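Local coordinates for AtGH3.15 acyl acid amido synthetase (Arabidopsis thaliana, PDB 6E1Q), which joins glutamine, and possibly cysteine, to the auxin precursor indole-3-butyric acid and to the herbicide 4-(2,4-dichlorophenoxy)butanoate in an ATP-dependent reaction, at residues A[134-146]-A[201-215]. Sequence-based numbering, arbitrary orientation. Where two conformers were deposited one is given.
With CFA ((2,4-dichlorophenoxy)acetic acid), chain C.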
# COMPACT_ATOMS: atom_id res chain seq x y z
N ASP A 134 -22.78 5.65 -5.52
CA ASP A 134 -23.98 6.26 -4.96
C ASP A 134 -23.93 6.23 -3.44
O ASP A 134 -23.60 5.20 -2.84
CB ASP A 134 -25.24 5.54 -5.44
CG ASP A 134 -25.56 5.83 -6.89
OD1 ASP A 134 -24.98 6.78 -7.46
OD2 ASP A 134 -26.41 5.11 -7.46
N GLY A 135 -24.28 7.35 -2.82
CA GLY A 135 -24.37 7.45 -1.38
C GLY A 135 -23.08 7.76 -0.67
O GLY A 135 -23.09 7.97 0.55
N LEU A 136 -21.96 7.78 -1.39
CA LEU A 136 -20.67 8.03 -0.76
C LEU A 136 -20.61 9.42 -0.15
O LEU A 136 -19.97 9.62 0.88
CB LEU A 136 -19.56 7.84 -1.79
CG LEU A 136 -18.15 7.99 -1.25
CD1 LEU A 136 -17.96 7.05 -0.06
CD2 LEU A 136 -17.15 7.68 -2.34
N SER A 137 -21.28 10.39 -0.78
CA SER A 137 -21.31 11.75 -0.27
C SER A 137 -22.18 11.89 0.99
O SER A 137 -22.08 12.91 1.67
CB SER A 137 -21.84 12.69 -1.36
OG SER A 137 -23.17 12.34 -1.71
N GLU A 138 -23.01 10.89 1.29
CA GLU A 138 -24.01 10.95 2.35
C GLU A 138 -23.47 10.63 3.74
O GLU A 138 -24.24 10.67 4.70
CB GLU A 138 -25.15 9.96 2.04
CG GLU A 138 -26.11 10.33 0.90
CD GLU A 138 -26.06 11.79 0.51
OE1 GLU A 138 -25.53 12.10 -0.57
OE2 GLU A 138 -26.58 12.63 1.29
N GLY A 139 -22.19 10.29 3.88
CA GLY A 139 -21.69 9.86 5.16
C GLY A 139 -20.19 10.02 5.29
O GLY A 139 -19.54 10.57 4.40
N LYS A 140 -19.66 9.53 6.40
CA LYS A 140 -18.24 9.72 6.68
C LYS A 140 -17.39 8.52 6.23
O LYS A 140 -17.88 7.40 6.06
CB LYS A 140 -18.00 9.95 8.17
CG LYS A 140 -18.30 11.36 8.65
CD LYS A 140 -18.82 11.32 10.06
CE LYS A 140 -18.74 12.67 10.73
NZ LYS A 140 -18.65 12.48 12.20
N SER A 141 -16.10 8.78 6.04
CA SER A 141 -15.11 7.77 5.73
C SER A 141 -14.42 7.37 7.03
O SER A 141 -13.73 8.18 7.65
CB SER A 141 -14.09 8.28 4.71
OG SER A 141 -14.68 8.48 3.45
N LEU A 142 -14.62 6.13 7.45
CA LEU A 142 -13.94 5.59 8.62
C LEU A 142 -12.60 5.03 8.16
O LEU A 142 -12.56 4.08 7.37
CB LEU A 142 -14.79 4.51 9.28
CG LEU A 142 -14.21 3.77 10.49
CD1 LEU A 142 -13.93 4.74 11.65
CD2 LEU A 142 -15.20 2.68 10.91
N ILE A 143 -11.51 5.64 8.62
CA ILE A 143 -10.17 5.35 8.12
C ILE A 143 -9.40 4.69 9.25
O ILE A 143 -9.21 5.28 10.31
CB ILE A 143 -9.47 6.61 7.61
CG1 ILE A 143 -10.09 7.06 6.28
CG2 ILE A 143 -7.99 6.37 7.40
CD1 ILE A 143 -9.77 8.49 5.92
N PHE A 144 -8.98 3.45 9.02
CA PHE A 144 -8.22 2.70 10.00
C PHE A 144 -6.75 3.02 9.77
O PHE A 144 -6.13 2.52 8.84
CB PHE A 144 -8.52 1.21 9.89
CG PHE A 144 -9.95 0.88 10.17
CD1 PHE A 144 -10.48 1.06 11.43
CD2 PHE A 144 -10.78 0.41 9.16
CE1 PHE A 144 -11.80 0.76 11.70
CE2 PHE A 144 -12.10 0.11 9.42
CZ PHE A 144 -12.61 0.29 10.70
N TYR A 145 -6.20 3.86 10.62
CA TYR A 145 -4.83 4.31 10.47
C TYR A 145 -4.42 4.88 11.80
O TYR A 145 -5.15 5.70 12.36
CB TYR A 145 -4.71 5.40 9.39
CG TYR A 145 -3.26 5.79 9.15
CD1 TYR A 145 -2.47 5.04 8.30
CD2 TYR A 145 -2.68 6.88 9.81
CE1 TYR A 145 -1.16 5.37 8.07
CE2 TYR A 145 -1.34 7.21 9.59
CZ TYR A 145 -0.59 6.44 8.72
OH TYR A 145 0.74 6.71 8.47
N PHE A 146 -3.25 4.48 12.29
CA PHE A 146 -2.72 5.23 13.42
C PHE A 146 -1.20 5.14 13.41
O PHE A 146 -0.62 4.24 12.80
CB PHE A 146 -3.32 4.77 14.75
CG PHE A 146 -3.37 3.28 14.95
CD1 PHE A 146 -2.23 2.58 15.31
CD2 PHE A 146 -4.57 2.59 14.82
CE1 PHE A 146 -2.28 1.21 15.52
CE2 PHE A 146 -4.62 1.21 15.02
CZ PHE A 146 -3.47 0.53 15.37
N GLN A 201 -10.15 3.69 18.25
CA GLN A 201 -10.58 3.92 16.87
C GLN A 201 -11.76 3.03 16.49
O GLN A 201 -12.68 3.47 15.80
CB GLN A 201 -9.36 3.70 15.97
CG GLN A 201 -9.57 3.05 14.64
CD GLN A 201 -8.40 3.34 13.71
OE1 GLN A 201 -8.25 4.45 13.22
NE2 GLN A 201 -7.54 2.34 13.51
N LEU A 202 -11.75 1.77 16.94
CA LEU A 202 -12.89 0.89 16.65
C LEU A 202 -14.11 1.28 17.49
O LEU A 202 -15.25 1.25 17.00
CB LEU A 202 -12.49 -0.57 16.90
CG LEU A 202 -11.77 -1.28 15.74
CD1 LEU A 202 -11.18 -2.63 16.19
CD2 LEU A 202 -12.73 -1.52 14.57
N LEU A 203 -13.90 1.66 18.75
CA LEU A 203 -15.03 2.12 19.56
C LEU A 203 -15.70 3.33 18.91
O LEU A 203 -16.92 3.37 18.76
CB LEU A 203 -14.55 2.43 20.98
CG LEU A 203 -15.57 3.02 21.95
CD1 LEU A 203 -16.69 2.04 22.11
CD2 LEU A 203 -14.89 3.22 23.28
N CYS A 204 -14.89 4.31 18.45
CA CYS A 204 -15.46 5.45 17.73
C CYS A 204 -16.16 5.02 16.43
O CYS A 204 -17.25 5.51 16.11
CB CYS A 204 -14.38 6.48 17.44
SG CYS A 204 -13.86 7.32 18.97
N GLY A 205 -15.53 4.13 15.67
CA GLY A 205 -16.14 3.70 14.42
C GLY A 205 -17.45 2.98 14.65
O GLY A 205 -18.40 3.13 13.88
N LEU A 206 -17.52 2.15 15.70
CA LEU A 206 -18.76 1.44 15.99
C LEU A 206 -19.84 2.40 16.50
O LEU A 206 -21.01 2.27 16.13
CB LEU A 206 -18.53 0.33 17.03
CG LEU A 206 -17.65 -0.85 16.59
CD1 LEU A 206 -17.28 -1.65 17.83
CD2 LEU A 206 -18.41 -1.71 15.59
N LEU A 207 -19.46 3.34 17.36
CA LEU A 207 -20.44 4.32 17.83
C LEU A 207 -21.03 5.12 16.67
O LEU A 207 -22.22 5.46 16.70
CB LEU A 207 -19.80 5.27 18.84
CG LEU A 207 -19.61 4.76 20.29
CD1 LEU A 207 -18.55 5.59 20.99
CD2 LEU A 207 -20.92 4.85 21.08
N GLU A 208 -20.23 5.39 15.64
CA GLU A 208 -20.67 6.19 14.51
C GLU A 208 -21.15 5.35 13.33
O GLU A 208 -21.26 5.88 12.21
CB GLU A 208 -19.53 7.11 14.06
CG GLU A 208 -19.24 8.21 15.04
CD GLU A 208 -20.44 9.14 15.22
OE1 GLU A 208 -20.69 9.94 14.29
OE2 GLU A 208 -21.11 9.06 16.27
N ARG A 209 -21.47 4.07 13.55
CA ARG A 209 -21.69 3.17 12.41
C ARG A 209 -22.82 3.65 11.50
O ARG A 209 -22.82 3.36 10.29
CB ARG A 209 -21.96 1.75 12.92
CG ARG A 209 -23.26 1.60 13.70
CD ARG A 209 -23.36 0.24 14.35
NE ARG A 209 -23.60 -0.86 13.41
CZ ARG A 209 -24.77 -1.48 13.25
NH1 ARG A 209 -25.82 -1.11 13.97
NH2 ARG A 209 -24.88 -2.48 12.39
N ASP A 210 -23.78 4.38 12.04
CA ASP A 210 -24.88 4.83 11.19
C ASP A 210 -24.50 6.02 10.31
O ASP A 210 -25.28 6.38 9.43
CB ASP A 210 -26.10 5.17 12.05
CG ASP A 210 -27.38 5.22 11.24
OD1 ASP A 210 -27.85 4.16 10.76
OD2 ASP A 210 -27.92 6.34 11.06
N ASN A 211 -23.32 6.61 10.51
CA ASN A 211 -22.87 7.79 9.77
C ASN A 211 -21.73 7.49 8.81
O ASN A 211 -21.16 8.43 8.23
CB ASN A 211 -22.44 8.88 10.74
CG ASN A 211 -23.58 9.37 11.58
OD1 ASN A 211 -24.69 9.52 11.09
ND2 ASN A 211 -23.32 9.57 12.88
N VAL A 212 -21.39 6.22 8.64
CA VAL A 212 -20.19 5.81 7.91
C VAL A 212 -20.60 5.38 6.51
O VAL A 212 -21.42 4.46 6.33
CB VAL A 212 -19.46 4.68 8.66
CG1 VAL A 212 -18.33 4.06 7.81
CG2 VAL A 212 -18.92 5.19 9.97
N ALA A 213 -20.03 6.04 5.50
CA ALA A 213 -20.33 5.73 4.11
C ALA A 213 -19.19 5.00 3.41
O ALA A 213 -19.37 4.53 2.29
CB ALA A 213 -20.67 7.01 3.33
N ARG A 214 -18.03 4.87 4.05
CA ARG A 214 -16.91 4.23 3.39
C ARG A 214 -15.92 3.79 4.45
O ARG A 214 -15.76 4.46 5.47
CB ARG A 214 -16.24 5.18 2.38
CG ARG A 214 -14.76 4.96 2.11
CD ARG A 214 -14.30 5.83 0.92
NE ARG A 214 -13.70 7.09 1.38
CZ ARG A 214 -13.06 7.96 0.60
NH1 ARG A 214 -12.92 7.72 -0.69
NH2 ARG A 214 -12.57 9.07 1.13
N LEU A 215 -15.29 2.65 4.20
CA LEU A 215 -14.21 2.14 5.03
C LEU A 215 -12.90 2.30 4.27
O LEU A 215 -12.84 2.02 3.07
CB LEU A 215 -14.42 0.67 5.38
CG LEU A 215 -15.77 0.26 6.00
CD1 LEU A 215 -15.81 -1.26 6.15
CD2 LEU A 215 -16.01 0.94 7.35
C1 CFA C . -10.24 6.76 2.21
C2 CFA C . -9.21 7.18 1.17
C1' CFA C . -7.33 6.00 2.06
C2' CFA C . -6.36 5.01 1.97
C3' CFA C . -5.49 4.83 3.01
C4' CFA C . -5.57 5.62 4.12
C5' CFA C . -6.52 6.61 4.23
CL3 CFA C . -6.20 3.94 0.55
C6' CFA C . -7.40 6.80 3.19
O1 CFA C . -10.92 7.63 2.81
O2 CFA C . -10.38 5.54 2.49
O1' CFA C . -8.23 6.19 1.00
CL4 CFA C . -4.43 5.35 5.44
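Ser141 and Arg214 sit paired on two neighbouring parallel strands and illustrate how neighbouring strands inside a sheet can be turned into a carboxylate site. The guanidinium group presents its edge to the serine: Arg214 NE donates to Ser141 OG over 2.7 Å, with the hydroxyl 25° out of the guanidinium plane, and NH2 adds a weaker bond. The arginine chain leaves its strand with CG roughly anti to the backbone N (chi1 152°) and bends at chi3, which lays one face of the group over the ligand carboxylate; Arg214 NH2 comes within 2.8 Å of O1 of (2,4-dichlorophenoxy)acetic acid. Leu136 CD1 packs obliquely against Arg214 CB at 3.5 Å. A leucine at Arg214 would probably leave the Ser141 hydroxyl without its Arg214 donors and the ligand carboxylate without the positive charge that lies against it.

Beneath, the backbones are laced in parallel fashion, but with a beta bulge: Lys140 O accepts from Ala213 N at 2.6 Å and from Arg214 N, shifting the register by one residue. Ala213 CB then rests on Gly139 CA, where a side chain on the glycine would collide with it. On the sheet face opposite Ser141 and Arg214, Leu142 lies beside Leu215, pointing the same way, and its methyls reach Gly205 of helix 194-207, whose lack of a side chain admits them. Further along, Gln201 extends from this helix so that its NE2 meets the edges of both the Phe144 and Phe146 rings, with the amide turned 87° from the Phe144 ring, while OE1 takes a weak bond from Tyr145 N.

Helix 194-207 thus backs one sheet face while the other carries Ser141 and Arg214 into the acyl-acid pocket of the GH3 N-terminal domain, a member of the ANL adenylating clan.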